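Local coordinates for protein Cif-like 1 (Burkholderia cenocepacia, PDB 7JQY) that probably opens epoxide rings by adding water, as an octameric Cif-like epoxide hydrolase of the alpha/beta hydrolase fold, at residues Val36-Val41 with Val79-Arg84; Val51-Gly56 with His118-Ser123; Arg65-Ala70 with Phe293-Leu298. The protein carries 1 engineered substitution. All blocks are in the same frame, centred on the assembly; numbering follows the deposited sequence.

Contact 1: Val36-Val41 with Val79-Arg84; sequences VRLHYV and VAVDYR
His39 ND1 donates to Asp82 OD2 at 2.8 Å, a His-carboxylate hydrogen bond between antiparallel strands 37-43 and 77-82 of the alpha/beta hydrolase sheet. The side chains run side by side, yet ring and carboxylate planes differ by 32°, and the nitrogen meets OD2 from above the carboxylate plane. Asp82 is gripped further by two backbone amides, Glu88 N on OD2 and Trp61 N on OD1, while His39 NE2 pairs with Arg28 NE; OD2 thus takes two bonds, OD1 a third, and both ring nitrogens of His39 are engaged. Along the backbone, Asp82 N reaches His39 O, and Val41 exchanges two bonds with Ala80: Val41 N to Ala80 O at 2.8 Å and Ala80 N to Val41 O at 2.9 Å. On the opposite sheet face Tyr40 sits at the non-hydrogen-bonded pair with Val81. Its CG lies between backbone N and carbonyl carbon (chi1 63°), which brings CD2 to 3.8 Å from Val79 CG1; Leu108 of helix 98-111 packs against both. Leu38 CD1 meets Val81 CG1, and Leu38 CD2 lies 3.7 Å from Arg84 N. Arg84 NE bridges to Asp104, while Val36 CG2 rests over one guanidinium face, 3.6 Å from NH2.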
ATOM      1  N   VAL B  36     -26.545  -7.626 -22.625  1.00 59.58           N
ATOM      2  CA  VAL B  36     -26.236  -6.771 -21.473  1.00 50.15           C
ATOM      3  C   VAL B  36     -27.407  -6.816 -20.491  1.00 46.80           C
ATOM      4  O   VAL B  36     -28.572  -6.763 -20.905  1.00 48.82           O
ATOM      5  CB  VAL B  36     -26.000  -5.316 -21.927  1.00 50.49           C
ATOM      6  CG1 VAL B  36     -25.886  -4.367 -20.736  1.00 42.42           C
ATOM      7  CG2 VAL B  36     -24.777  -5.239 -22.829  1.00 53.34           C
ATOM      8  N   ARG B  37     -27.121  -6.912 -19.187  1.00 41.56           N
ATOM      9  CA  ARG B  37     -28.156  -6.819 -18.151  1.00 40.82           C
ATOM     10  C   ARG B  37     -28.161  -5.434 -17.508  1.00 39.44           C
ATOM     11  O   ARG B  37     -27.107  -4.931 -17.100  1.00 38.18           O
ATOM     12  CB  ARG B  37     -27.958  -7.892 -17.073  1.00 41.65           C
ATOM     13  CG  ARG B  37     -29.018  -7.890 -15.950  1.00 39.80           C
ATOM     14  CD  ARG B  37     -28.826  -9.085 -14.994  1.00 37.97           C
ATOM     15  NE  ARG B  37     -27.695  -8.845 -14.103  1.00 39.42           N
ATOM     16  CZ  ARG B  37     -27.319  -9.632 -13.100  1.00 41.61           C
ATOM     17  NH1 ARG B  37     -27.979 -10.752 -12.825  1.00 36.24           N
ATOM     18  NH2 ARG B  37     -26.267  -9.288 -12.362  1.00 35.11           N
ATOM     19  N   LEU B  38     -29.345  -4.821 -17.426  1.00 37.40           N
ATOM     20  CA  LEU B  38     -29.516  -3.515 -16.807  1.00 40.05           C
ATOM     21  C   LEU B  38     -30.261  -3.654 -15.486  1.00 39.88           C
ATOM     22  O   LEU B  38     -31.220  -4.426 -15.378  1.00 41.77           O
ATOM     23  CB  LEU B  38     -30.282  -2.542 -17.715  1.00 38.84           C
ATOM     24  CG  LEU B  38     -29.581  -2.034 -18.975  1.00 39.10           C
ATOM     25  CD1 LEU B  38     -30.278  -0.776 -19.483  1.00 39.34           C
ATOM     26  CD2 LEU B  38     -28.098  -1.783 -18.746  1.00 36.58           C
ATOM     27  N   HIS B  39     -29.814  -2.885 -14.495  1.00 37.35           N
ATOM     28  CA  HIS B  39     -30.431  -2.800 -13.180  1.00 33.75           C
ATOM     29  C   HIS B  39     -31.289  -1.545 -13.092  1.00 37.19           C
ATOM     30  O   HIS B  39     -30.929  -0.492 -13.626  1.00 34.28           O
ATOM     31  CB  HIS B  39     -29.346  -2.789 -12.099  1.00 34.54           C
ATOM     32  CG  HIS B  39     -29.849  -2.485 -10.724  1.00 34.46           C
ATOM     33  ND1 HIS B  39     -29.735  -1.235 -10.153  1.00 33.79           N
ATOM     34  CD2 HIS B  39     -30.435  -3.274  -9.792  1.00 35.31           C
ATOM     35  CE1 HIS B  39     -30.248  -1.262  -8.936  1.00 35.83           C
ATOM     36  NE2 HIS B  39     -30.678  -2.488  -8.692  1.00 37.48           N
ATOM     37  N   TYR B  40     -32.434  -1.656 -12.428  1.00 32.73           N
ATOM     38  CA  TYR B  40     -33.307  -0.505 -12.279  1.00 36.54           C
ATOM     39  C   TYR B  40     -34.112  -0.667 -11.008  1.00 37.49           C
ATOM     40  O   TYR B  40     -34.277  -1.772 -10.481  1.00 39.24           O
ATOM     41  CB  TYR B  40     -34.249  -0.309 -13.482  1.00 39.92           C
ATOM     42  CG  TYR B  40     -35.242  -1.437 -13.703  1.00 38.19           C
ATOM     43  CD1 TYR B  40     -34.836  -2.643 -14.269  1.00 39.02           C
ATOM     44  CD2 TYR B  40     -36.579  -1.297 -13.343  1.00 36.38           C
ATOM     45  CE1 TYR B  40     -35.739  -3.683 -14.473  1.00 38.35           C
ATOM     46  CE2 TYR B  40     -37.486  -2.327 -13.545  1.00 40.81           C
ATOM     47  CZ  TYR B  40     -37.059  -3.516 -14.106  1.00 38.57           C
ATOM     48  OH  TYR B  40     -37.955  -4.541 -14.303  1.00 45.51           O
ATOM     49  N   VAL B  41     -34.610   0.459 -10.521  1.00 34.76           N
ATOM     50  CA  VAL B  41     -35.441   0.508  -9.329  1.00 39.22           C
ATOM     51  C   VAL B  41     -36.807   1.018  -9.753  1.00 39.56           C
ATOM     52  O   VAL B  41     -36.899   2.002 -10.498  1.00 40.59           O
ATOM     53  CB  VAL B  41     -34.802   1.401  -8.246  1.00 35.23           C
ATOM     54  CG1 VAL B  41     -35.714   1.559  -7.052  1.00 38.06           C
ATOM     55  CG2 VAL B  41     -33.484   0.796  -7.814  1.00 36.98           C
ATOM     56  N   VAL B  79     -39.463   4.351 -13.110  1.00 41.16           N
ATOM     57  CA  VAL B  79     -38.395   3.437 -13.493  1.00 43.02           C
ATOM     58  C   VAL B  79     -37.098   4.240 -13.501  1.00 41.58           C
ATOM     59  O   VAL B  79     -36.820   4.970 -14.460  1.00 40.53           O
ATOM     60  CB  VAL B  79     -38.643   2.792 -14.859  1.00 43.60           C
ATOM     61  CG1 VAL B  79     -37.468   1.892 -15.247  1.00 41.05           C
ATOM     62  CG2 VAL B  79     -39.943   2.003 -14.844  1.00 45.48           C
ATOM     63  N   ALA B  80     -36.287   4.086 -12.454  1.00 37.81           N
ATOM     64  CA  ALA B  80     -34.975   4.717 -12.375  1.00 36.39           C
ATOM     65  C   ALA B  80     -33.936   3.667 -12.731  1.00 37.82           C
ATOM     66  O   ALA B  80     -33.803   2.658 -12.028  1.00 40.77           O
ATOM     67  CB  ALA B  80     -34.716   5.293 -10.983  1.00 36.03           C
ATOM     68  N   VAL B  81     -33.224   3.888 -13.830  1.00 35.28           N
ATOM     69  CA  VAL B  81     -32.369   2.881 -14.449  1.00 35.62           C
ATOM     70  C   VAL B  81     -30.906   3.214 -14.186  1.00 37.86           C
ATOM     71  O   VAL B  81     -30.489   4.370 -14.318  1.00 32.37           O
ATOM     72  CB  VAL B  81     -32.638   2.793 -15.967  1.00 36.67           C
ATOM     73  CG1 VAL B  81     -31.892   1.619 -16.579  1.00 38.31           C
ATOM     74  CG2 VAL B  81     -34.125   2.705 -16.238  1.00 37.41           C
ATOM     75  N   ASP B  82     -30.123   2.196 -13.827  1.00 36.13           N
ATOM     76  CA  ASP B  82     -28.672   2.268 -13.969  1.00 35.92           C
ATOM     77  C   ASP B  82     -28.353   1.972 -15.427  1.00 37.14           C
ATOM     78  O   ASP B  82     -28.483   0.821 -15.860  1.00 35.05           O
ATOM     79  CB  ASP B  82     -27.968   1.259 -13.063  1.00 34.17           C
ATOM     80  CG  ASP B  82     -28.000   1.645 -11.580  1.00 36.90           C
ATOM     81  OD1 ASP B  82     -28.141   2.854 -11.259  1.00 32.09           O
ATOM     82  OD2 ASP B  82     -27.855   0.723 -10.735  1.00 33.35           O
ATOM     83  N   TYR B  83     -27.930   2.983 -16.193  1.00 32.64           N
ATOM     84  CA  TYR B  83     -27.707   2.707 -17.608  1.00 36.82           C
ATOM     85  C   TYR B  83     -26.466   1.836 -17.796  1.00 35.95           C
ATOM     86  O   TYR B  83     -25.745   1.524 -16.843  1.00 36.61           O
ATOM     87  CB  TYR B  83     -27.620   3.997 -18.444  1.00 33.34           C
ATOM     88  CG  TYR B  83     -26.632   5.074 -18.052  1.00 33.04           C
ATOM     89  CD1 TYR B  83     -25.297   4.795 -17.815  1.00 32.79           C
ATOM     90  CD2 TYR B  83     -27.042   6.409 -17.998  1.00 35.63           C
ATOM     91  CE1 TYR B  83     -24.403   5.805 -17.480  1.00 33.95           C
ATOM     92  CE2 TYR B  83     -26.169   7.417 -17.673  1.00 34.57           C
ATOM     93  CZ  TYR B  83     -24.850   7.119 -17.420  1.00 36.34           C
ATOM     94  OH  TYR B  83     -23.991   8.143 -17.093  1.00 32.85           O
ATOM     95  N   ARG B  84     -26.241   1.418 -19.045  1.00 36.07           N
ATOM     96  CA  ARG B  84     -25.132   0.525 -19.387  1.00 36.01           C
ATOM     97  C   ARG B  84     -23.827   1.011 -18.771  1.00 38.87           C
ATOM     98  O   ARG B  84     -23.433   2.169 -18.961  1.00 38.26           O
ATOM     99  CB  ARG B  84     -24.990   0.402 -20.912  1.00 36.96           C
ATOM    100  CG  ARG B  84     -23.781  -0.436 -21.365  1.00 40.81           C
ATOM    101  CD  ARG B  84     -23.591  -0.436 -22.894  1.00 41.90           C
ATOM    102  NE  ARG B  84     -24.749  -1.004 -23.582  1.00 43.71           N
ATOM    103  CZ  ARG B  84     -24.706  -1.982 -24.485  1.00 42.00           C
ATOM    104  NH1 ARG B  84     -25.834  -2.410 -25.033  1.00 45.24           N
ATOM    105  NH2 ARG B  84     -23.550  -2.517 -24.855  1.00 42.01           N
TER

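Contact 2: Val51-Gly56 with His118-Ser123; sequences VVLLHG and HLVGRS. Engineered in segment 118-123: Ser123 (natural residue Asp).
Parallel neighbours in the central sheet of the alpha/beta hydrolase fold, strands 50-54 and 117-122 bring Gly56, just past the first strand, against Ser123, the engineered residue (Asp in the natural protein) at the bend of what appears to be a nucleophile elbow. Four backbone bonds zip the strands together: Val52 N to His118 O, Val120 N to Val52 O, Leu54 N to Val120 O at 2.8 Å, and a longer one from Arg122 N to Leu54 O at 3.2 Å. On one sheet face Leu53 and Val120 lie alongside each other, and with Leu53 CG anti to the carbonyl carbon (chi1 -47°) CD2 reaches 3.5 Å from Val120 CB. The other face pairs Val52 with Leu119, whose CD1 comes 3.7 Å from Val52 CB; Ile105 of helix 98-111 covers Val52 and Leu54. Beyond the strands, His55 ND1 bonds Gly56 O at 2.9 Å, nearly in the ring plane, which helps hold the ring's rotation. Ser123 OG lies 3.5 Å from Gly56 CA, and its hydrogen bond comes from Trp57 N. Ser123 has a positive phi of 50°, as expected of a strained strand-to-helix turn, and directly precedes helix 124-135. The N-H of Trp57 beside the presumed nucleophile position is consistent with an oxyanion hole there, as in related epoxide hydrolases.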
ATOM      1  N   VAL B  51     -42.750   6.834 -15.983  1.00 49.08           N
ATOM      2  CA  VAL B  51     -41.756   7.899 -15.930  1.00 45.71           C
ATOM      3  C   VAL B  51     -40.391   7.241 -15.783  1.00 45.07           C
ATOM      4  O   VAL B  51     -40.121   6.582 -14.769  1.00 43.32           O
ATOM      5  CB  VAL B  51     -42.017   8.886 -14.782  1.00 46.39           C
ATOM      6  CG1 VAL B  51     -40.994  10.011 -14.808  1.00 48.22           C
ATOM      7  CG2 VAL B  51     -43.423   9.451 -14.885  1.00 48.09           C
ATOM      8  N   VAL B  52     -39.536   7.413 -16.789  1.00 43.13           N
ATOM      9  CA  VAL B  52     -38.182   6.874 -16.790  1.00 40.97           C
ATOM     10  C   VAL B  52     -37.223   7.987 -16.391  1.00 43.12           C
ATOM     11  O   VAL B  52     -37.291   9.107 -16.929  1.00 41.95           O
ATOM     12  CB  VAL B  52     -37.816   6.286 -18.162  1.00 39.58           C
ATOM     13  CG1 VAL B  52     -36.371   5.873 -18.196  1.00 35.60           C
ATOM     14  CG2 VAL B  52     -38.723   5.119 -18.480  1.00 43.45           C
ATOM     15  N   LEU B  53     -36.349   7.689 -15.429  1.00 38.85           N
ATOM     16  CA  LEU B  53     -35.373   8.634 -14.903  1.00 38.36           C
ATOM     17  C   LEU B  53     -33.976   8.110 -15.192  1.00 39.47           C
ATOM     18  O   LEU B  53     -33.663   6.960 -14.863  1.00 36.21           O
ATOM     19  CB  LEU B  53     -35.558   8.833 -13.392  1.00 37.80           C
ATOM     20  CG  LEU B  53     -36.994   9.077 -12.910  1.00 39.61           C
ATOM     21  CD1 LEU B  53     -37.076   9.180 -11.410  1.00 35.95           C
ATOM     22  CD2 LEU B  53     -37.532  10.342 -13.539  1.00 42.81           C
ATOM     23  N   LEU B  54     -33.142   8.948 -15.807  1.00 35.23           N
ATOM     24  CA  LEU B  54     -31.797   8.570 -16.223  1.00 33.10           C
ATOM     25  C   LEU B  54     -30.782   9.495 -15.559  1.00 37.69           C
ATOM     26  O   LEU B  54     -30.732  10.700 -15.857  1.00 33.41           O
ATOM     27  CB  LEU B  54     -31.659   8.621 -17.748  1.00 36.67           C
ATOM     28  CG  LEU B  54     -32.532   7.683 -18.597  1.00 36.13           C
ATOM     29  CD1 LEU B  54     -32.291   7.946 -20.075  1.00 34.68           C
ATOM     30  CD2 LEU B  54     -32.293   6.200 -18.260  1.00 35.48           C
ATOM     31  N   HIS B  55     -29.957   8.913 -14.688  1.00 32.51           N
ATOM     32  CA  HIS B  55     -28.880   9.591 -13.985  1.00 33.29           C
ATOM     33  C   HIS B  55     -27.727   9.909 -14.946  1.00 34.76           C
ATOM     34  O   HIS B  55     -27.762   9.600 -16.140  1.00 34.99           O
ATOM     35  CB  HIS B  55     -28.366   8.700 -12.857  1.00 31.33           C
ATOM     36  CG  HIS B  55     -27.694   7.469 -13.366  1.00 30.76           C
ATOM     37  ND1 HIS B  55     -26.402   7.474 -13.842  1.00 29.48           N
ATOM     38  CD2 HIS B  55     -28.154   6.207 -13.537  1.00 32.73           C
ATOM     39  CE1 HIS B  55     -26.084   6.264 -14.262  1.00 33.37           C
ATOM     40  NE2 HIS B  55     -27.132   5.476 -14.088  1.00 32.44           N
ATOM     41  N   GLY B  56     -26.666  10.501 -14.404  1.00 33.17           N
ATOM     42  CA  GLY B  56     -25.472  10.809 -15.159  1.00 34.16           C
ATOM     43  C   GLY B  56     -24.216  10.311 -14.462  1.00 34.12           C
ATOM     44  O   GLY B  56     -24.236   9.323 -13.716  1.00 31.57           O
ATOM     45  N   HIS B 118     -42.921   9.192 -20.032  1.00 49.85           N
ATOM     46  CA  HIS B 118     -42.309  10.480 -19.738  1.00 50.48           C
ATOM     47  C   HIS B 118     -40.846  10.215 -19.411  1.00 50.14           C
ATOM     48  O   HIS B 118     -40.507   9.168 -18.847  1.00 46.25           O
ATOM     49  CB  HIS B 118     -43.000  11.165 -18.563  1.00 47.82           C
ATOM     50  CG  HIS B 118     -44.471  11.364 -18.762  1.00 54.62           C
ATOM     51  ND1 HIS B 118     -44.996  12.463 -19.411  1.00 56.64           N
ATOM     52  CD2 HIS B 118     -45.529  10.594 -18.415  1.00 55.37           C
ATOM     53  CE1 HIS B 118     -46.314  12.368 -19.439  1.00 55.51           C
ATOM     54  NE2 HIS B 118     -46.663  11.243 -18.840  1.00 56.38           N
ATOM     55  N   LEU B 119     -39.975  11.141 -19.798  1.00 45.81           N
ATOM     56  CA  LEU B 119     -38.541  10.889 -19.775  1.00 45.00           C
ATOM     57  C   LEU B 119     -37.818  12.056 -19.118  1.00 43.42           C
ATOM     58  O   LEU B 119     -37.966  13.205 -19.552  1.00 47.85           O
ATOM     59  CB  LEU B 119     -38.013  10.642 -21.192  1.00 44.67           C
ATOM     60  CG  LEU B 119     -36.619  10.040 -21.340  1.00 45.02           C
ATOM     61  CD1 LEU B 119     -36.447   8.825 -20.436  1.00 43.78           C
ATOM     62  CD2 LEU B 119     -36.341   9.697 -22.799  1.00 44.65           C
ATOM     63  N   VAL B 120     -37.020  11.753 -18.094  1.00 39.29           N
ATOM     64  CA  VAL B 120     -36.236  12.731 -17.347  1.00 38.23           C
ATOM     65  C   VAL B 120     -34.773  12.305 -17.360  1.00 41.36           C
ATOM     66  O   VAL B 120     -34.457  11.152 -17.044  1.00 41.20           O
ATOM     67  CB  VAL B 120     -36.726  12.857 -15.894  1.00 39.32           C
ATOM     68  CG1 VAL B 120     -35.999  14.012 -15.187  1.00 39.72           C
ATOM     69  CG2 VAL B 120     -38.238  13.016 -15.846  1.00 42.03           C
ATOM     70  N   GLY B 121     -33.885  13.226 -17.707  1.00 39.82           N
ATOM     71  CA  GLY B 121     -32.465  12.928 -17.744  1.00 37.43           C
ATOM     72  C   GLY B 121     -31.635  14.103 -17.275  1.00 40.00           C
ATOM     73  O   GLY B 121     -32.055  15.262 -17.355  1.00 38.77           O
ATOM     74  N   ARG B 122     -30.440  13.787 -16.772  1.00 36.93           N
ATOM     75  CA  ARG B 122     -29.440  14.785 -16.407  1.00 36.75           C
ATOM     76  C   ARG B 122     -28.057  14.249 -16.750  1.00 39.46           C
ATOM     77  O   ARG B 122     -27.847  13.035 -16.844  1.00 37.38           O
ATOM     78  CB  ARG B 122     -29.518  15.177 -14.915  1.00 39.03           C
ATOM     79  CG  ARG B 122     -28.902  14.178 -13.936  1.00 39.35           C
ATOM     80  CD  ARG B 122     -28.729  14.797 -12.547  1.00 36.09           C
ATOM     81  NE  ARG B 122     -27.872  15.976 -12.589  1.00 37.30           N
ATOM     82  CZ  ARG B 122     -26.549  15.934 -12.708  1.00 36.81           C
ATOM     83  NH1 ARG B 122     -25.919  14.764 -12.796  1.00 34.58           N
ATOM     84  NH2 ARG B 122     -25.852  17.061 -12.754  1.00 35.21           N
ATOM     85  N   SER B 123     -27.104  15.168 -16.930  1.00 39.10           N
ATOM     86  CA  SER B 123     -25.715  14.818 -17.280  1.00 39.57           C
ATOM     87  C   SER B 123     -25.723  13.848 -18.461  1.00 39.10           C
ATOM     88  O   SER B 123     -26.442  14.097 -19.441  1.00 39.40           O
ATOM     89  CB  SER B 123     -25.032  14.288 -16.016  1.00 38.63           C
ATOM     90  OG  SER B 123     -23.801  13.643 -16.317  1.00 36.55           O
TER

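Contact 3: Arg65-Ala70 with Phe293-Leu298; sequences RHVMPA and FLTRQL
The turn leading into helix 68-73 comes up against one side of helix 291-303, with Val67 and Thr295 closest in backbone, their CA atoms 5.8 Å apart. No hydrogen bond crosses; the contact is van der Waals packing around Val67, whose two methyls part to different partners. CG1, anti to the backbone N (chi1 170°), reaches Leu298 CD1 at 3.9 Å, and CG2 meets Leu294 CD2 at 3.7 Å. Both leucines cross the valine at about a right angle, one helical turn apart, so Val67 fits between them. Thr295 instead slides past Val67 in the opposite direction, with its OG1 3.8 Å from Val67 CG2. The hydroxyl also makes a weak hydrogen bond with Pro291 O in its own helix. The other branch of the threonine, CG2, is anti to the backbone N and comes 3.5 Å from Ala70 CB, the shortest approach here, between the methyls of two partly exposed residues. Leu294 also packs on Leu253 of strand 250-255, while Met68 takes no part and packs instead on Val78 and Ala80 of strand 77-82. The contact joins the start of helix 68-73 to C-terminal helix 291-303, both on the sheet face that carries Leu53 and Val120.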
ATOM      1  N   ARG B  65     -33.594   9.621  -5.490  1.00 35.61           N
ATOM      2  CA  ARG B  65     -34.226   9.066  -4.296  1.00 35.24           C
ATOM      3  C   ARG B  65     -35.297   9.981  -3.715  1.00 40.60           C
ATOM      4  O   ARG B  65     -36.283   9.489  -3.149  1.00 41.02           O
ATOM      5  CB  ARG B  65     -33.165   8.777  -3.241  1.00 35.60           C
ATOM      6  CG  ARG B  65     -32.445  10.010  -2.755  1.00 33.57           C
ATOM      7  CD  ARG B  65     -31.153   9.640  -2.070  1.00 33.84           C
ATOM      8  NE  ARG B  65     -30.406  10.827  -1.682  1.00 33.68           N
ATOM      9  CZ  ARG B  65     -29.574  11.474  -2.483  1.00 33.39           C
ATOM     10  NH1 ARG B  65     -29.380  11.040  -3.728  1.00 29.14           N
ATOM     11  NH2 ARG B  65     -28.941  12.559  -2.036  1.00 30.76           N
ATOM     12  N   HIS B  66     -35.137  11.300  -3.852  1.00 36.67           N
ATOM     13  CA  HIS B  66     -36.097  12.246  -3.307  1.00 37.49           C
ATOM     14  C   HIS B  66     -37.161  12.644  -4.308  1.00 38.21           C
ATOM     15  O   HIS B  66     -38.096  13.360  -3.937  1.00 39.12           O
ATOM     16  CB  HIS B  66     -35.388  13.519  -2.823  1.00 38.45           C
ATOM     17  CG  HIS B  66     -34.426  13.284  -1.701  1.00 39.03           C
ATOM     18  ND1 HIS B  66     -34.823  12.795  -0.476  1.00 37.56           N
ATOM     19  CD2 HIS B  66     -33.085  13.466  -1.622  1.00 37.98           C
ATOM     20  CE1 HIS B  66     -33.767  12.689   0.313  1.00 37.59           C
ATOM     21  NE2 HIS B  66     -32.701  13.092  -0.359  1.00 37.67           N
ATOM     22  N   VAL B  67     -37.062  12.171  -5.548  1.00 39.27           N
ATOM     23  CA  VAL B  67     -38.031  12.490  -6.583  1.00 37.94           C
ATOM     24  C   VAL B  67     -38.995  11.334  -6.834  1.00 41.32           C
ATOM     25  O   VAL B  67     -40.193  11.558  -7.010  1.00 42.17           O
ATOM     26  CB  VAL B  67     -37.289  12.895  -7.874  1.00 38.32           C
ATOM     27  CG1 VAL B  67     -38.254  12.995  -9.043  1.00 40.63           C
ATOM     28  CG2 VAL B  67     -36.570  14.235  -7.673  1.00 37.71           C
ATOM     29  N   MET B  68     -38.506  10.093  -6.802  1.00 38.66           N
ATOM     30  CA  MET B  68     -39.359   8.947  -7.129  1.00 40.64           C
ATOM     31  C   MET B  68     -40.567   8.769  -6.214  1.00 40.64           C
ATOM     32  O   MET B  68     -41.614   8.319  -6.717  1.00 42.58           O
ATOM     33  CB  MET B  68     -38.518   7.663  -7.142  1.00 38.75           C
ATOM     34  CG  MET B  68     -37.327   7.751  -8.063  1.00 37.70           C
ATOM     35  SD  MET B  68     -35.989   6.635  -7.604  1.00 40.95           S
ATOM     36  CE  MET B  68     -36.791   5.048  -7.824  1.00 35.94           C
ATOM     37  N   PRO B  69     -40.500   9.023  -4.900  1.00 40.69           N
ATOM     38  CA  PRO B  69     -41.718   8.860  -4.085  1.00 43.80           C
ATOM     39  C   PRO B  69     -42.865   9.754  -4.530  1.00 47.95           C
ATOM     40  O   PRO B  69     -43.994   9.272  -4.706  1.00 46.38           O
ATOM     41  CB  PRO B  69     -41.237   9.206  -2.668  1.00 44.36           C
ATOM     42  CG  PRO B  69     -39.789   8.941  -2.683  1.00 41.78           C
ATOM     43  CD  PRO B  69     -39.329   9.318  -4.053  1.00 41.03           C
ATOM     44  N   ALA B  70     -42.605  11.055  -4.708  1.00 45.66           N
ATOM     45  CA  ALA B  70     -43.668  11.980  -5.096  1.00 45.20           C
ATOM     46  C   ALA B  70     -44.229  11.647  -6.476  1.00 46.09           C
ATOM     47  O   ALA B  70     -45.431  11.798  -6.713  1.00 48.23           O
ATOM     48  CB  ALA B  70     -43.152  13.420  -5.049  1.00 42.58           C
ATOM     49  N   PHE B 293     -37.886  21.738  -5.579  1.00 43.64           N
ATOM     50  CA  PHE B 293     -38.109  22.503  -6.803  1.00 46.15           C
ATOM     51  C   PHE B 293     -38.329  21.580  -7.993  1.00 46.94           C
ATOM     52  O   PHE B 293     -39.230  21.802  -8.813  1.00 46.07           O
ATOM     53  CB  PHE B 293     -36.909  23.411  -7.061  1.00 42.69           C
ATOM     54  CG  PHE B 293     -36.914  24.058  -8.417  1.00 49.36           C
ATOM     55  CD1 PHE B 293     -36.344  23.424  -9.513  1.00 46.53           C
ATOM     56  CD2 PHE B 293     -37.462  25.325  -8.589  1.00 48.69           C
ATOM     57  CE1 PHE B 293     -36.348  24.027 -10.762  1.00 47.07           C
ATOM     58  CE2 PHE B 293     -37.464  25.934  -9.833  1.00 47.54           C
ATOM     59  CZ  PHE B 293     -36.907  25.291 -10.918  1.00 48.29           C
ATOM     60  N   LEU B 294     -37.510  20.532  -8.099  1.00 43.40           N
ATOM     61  CA  LEU B 294     -37.584  19.634  -9.239  1.00 43.13           C
ATOM     62  C   LEU B 294     -38.887  18.866  -9.236  1.00 45.83           C
ATOM     63  O   LEU B 294     -39.541  18.720 -10.279  1.00 47.39           O
ATOM     64  CB  LEU B 294     -36.408  18.666  -9.197  1.00 45.02           C
ATOM     65  CG  LEU B 294     -36.402  17.561 -10.237  1.00 42.57           C
ATOM     66  CD1 LEU B 294     -36.465  18.197 -11.606  1.00 40.31           C
ATOM     67  CD2 LEU B 294     -35.142  16.722 -10.070  1.00 39.47           C
ATOM     68  N   THR B 295     -39.271  18.354  -8.072  1.00 44.44           N
ATOM     69  CA  THR B 295     -40.499  17.588  -8.000  1.00 46.97           C
ATOM     70  C   THR B 295     -41.660  18.470  -8.400  1.00 49.46           C
ATOM     71  O   THR B 295     -42.573  18.027  -9.114  1.00 46.55           O
ATOM     72  CB  THR B 295     -40.690  16.992  -6.602  1.00 43.51           C
ATOM     73  OG1 THR B 295     -39.797  15.884  -6.462  1.00 45.21           O
ATOM     74  CG2 THR B 295     -42.107  16.482  -6.397  1.00 41.48           C
ATOM     75  N   ARG B 296     -41.636  19.725  -7.965  1.00 49.41           N
ATOM     76  CA  ARG B 296     -42.705  20.662  -8.293  1.00 49.98           C
ATOM     77  C   ARG B 296     -42.759  20.956  -9.792  1.00 52.60           C
ATOM     78  O   ARG B 296     -43.836  21.058 -10.378  1.00 54.87           O
ATOM     79  CB  ARG B 296     -42.539  21.965  -7.507  1.00 54.02           C
ATOM     80  CG  ARG B 296     -43.618  22.998  -7.787  1.00 58.70           C
ATOM     81  CD  ARG B 296     -45.003  22.437  -7.506  1.00 64.55           C
ATOM     82  NE  ARG B 296     -46.057  23.391  -7.837  1.00 73.93           N
ATOM     83  CZ  ARG B 296     -47.357  23.136  -7.728  1.00 77.32           C
ATOM     84  NH1 ARG B 296     -47.767  21.951  -7.296  1.00 77.85           N
ATOM     85  NH2 ARG B 296     -48.246  24.064  -8.052  1.00 76.76           N
ATOM     86  N   GLN B 297     -41.586  21.091 -10.402  1.00 51.47           N
ATOM     87  CA  GLN B 297     -41.472  21.371 -11.819  1.00 51.47           C
ATOM     88  C   GLN B 297     -41.910  20.171 -12.648  1.00 52.93           C
ATOM     89  O   GLN B 297     -42.647  20.326 -13.626  1.00 53.14           O
ATOM     90  CB  GLN B 297     -40.035  21.771 -12.121  1.00 49.92           C
ATOM     91  CG  GLN B 297     -39.740  23.196 -11.665  1.00 48.89           C
ATOM     92  CD  GLN B 297     -40.461  24.195 -12.532  1.00 51.77           C
ATOM     93  OE1 GLN B 297     -40.830  23.880 -13.663  1.00 53.09           O
ATOM     94  NE2 GLN B 297     -40.645  25.408 -12.030  1.00 52.61           N
ATOM     95  N   LEU B 298     -41.565  18.956 -12.217  1.00 49.43           N
ATOM     96  CA  LEU B 298     -41.927  17.788 -13.020  1.00 50.85           C
ATOM     97  C   LEU B 298     -43.428  17.509 -12.983  1.00 52.36           C
ATOM     98  O   LEU B 298     -44.046  17.267 -14.030  1.00 55.61           O
ATOM     99  CB  LEU B 298     -41.158  16.558 -12.536  1.00 47.51           C
ATOM    100  CG  LEU B 298     -39.661  16.486 -12.829  1.00 48.71           C
ATOM    101  CD1 LEU B 298     -39.043  15.263 -12.155  1.00 43.57           C
ATOM    102  CD2 LEU B 298     -39.397  16.445 -14.327  1.00 47.19           C
TER

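Overall arrangement
All three contacts draw on one eight-stranded sheet and its helices. Contacts 1 and 2, with centres about 12 Å apart, are neighbours in it: strand 77-82 lies between 37-43 and 50-54, and Val79 probably hydrogen-bonds both Val51 and Leu53. Contact 3 lies on the face carrying Leu53 and Val120, its centre about 12 Å from that of contact 2 and about 20 Å from that of contact 1. Met68 links it to Leu53, Val41 and Ala80, and Leu298 to Val120. The first segments of contacts 1, 2 and 3 precede the second segments, in the same order, so the contacts interlock along the chain: contact 3 brings in the C-terminal helix, contact 2 the probable nucleophile elbow.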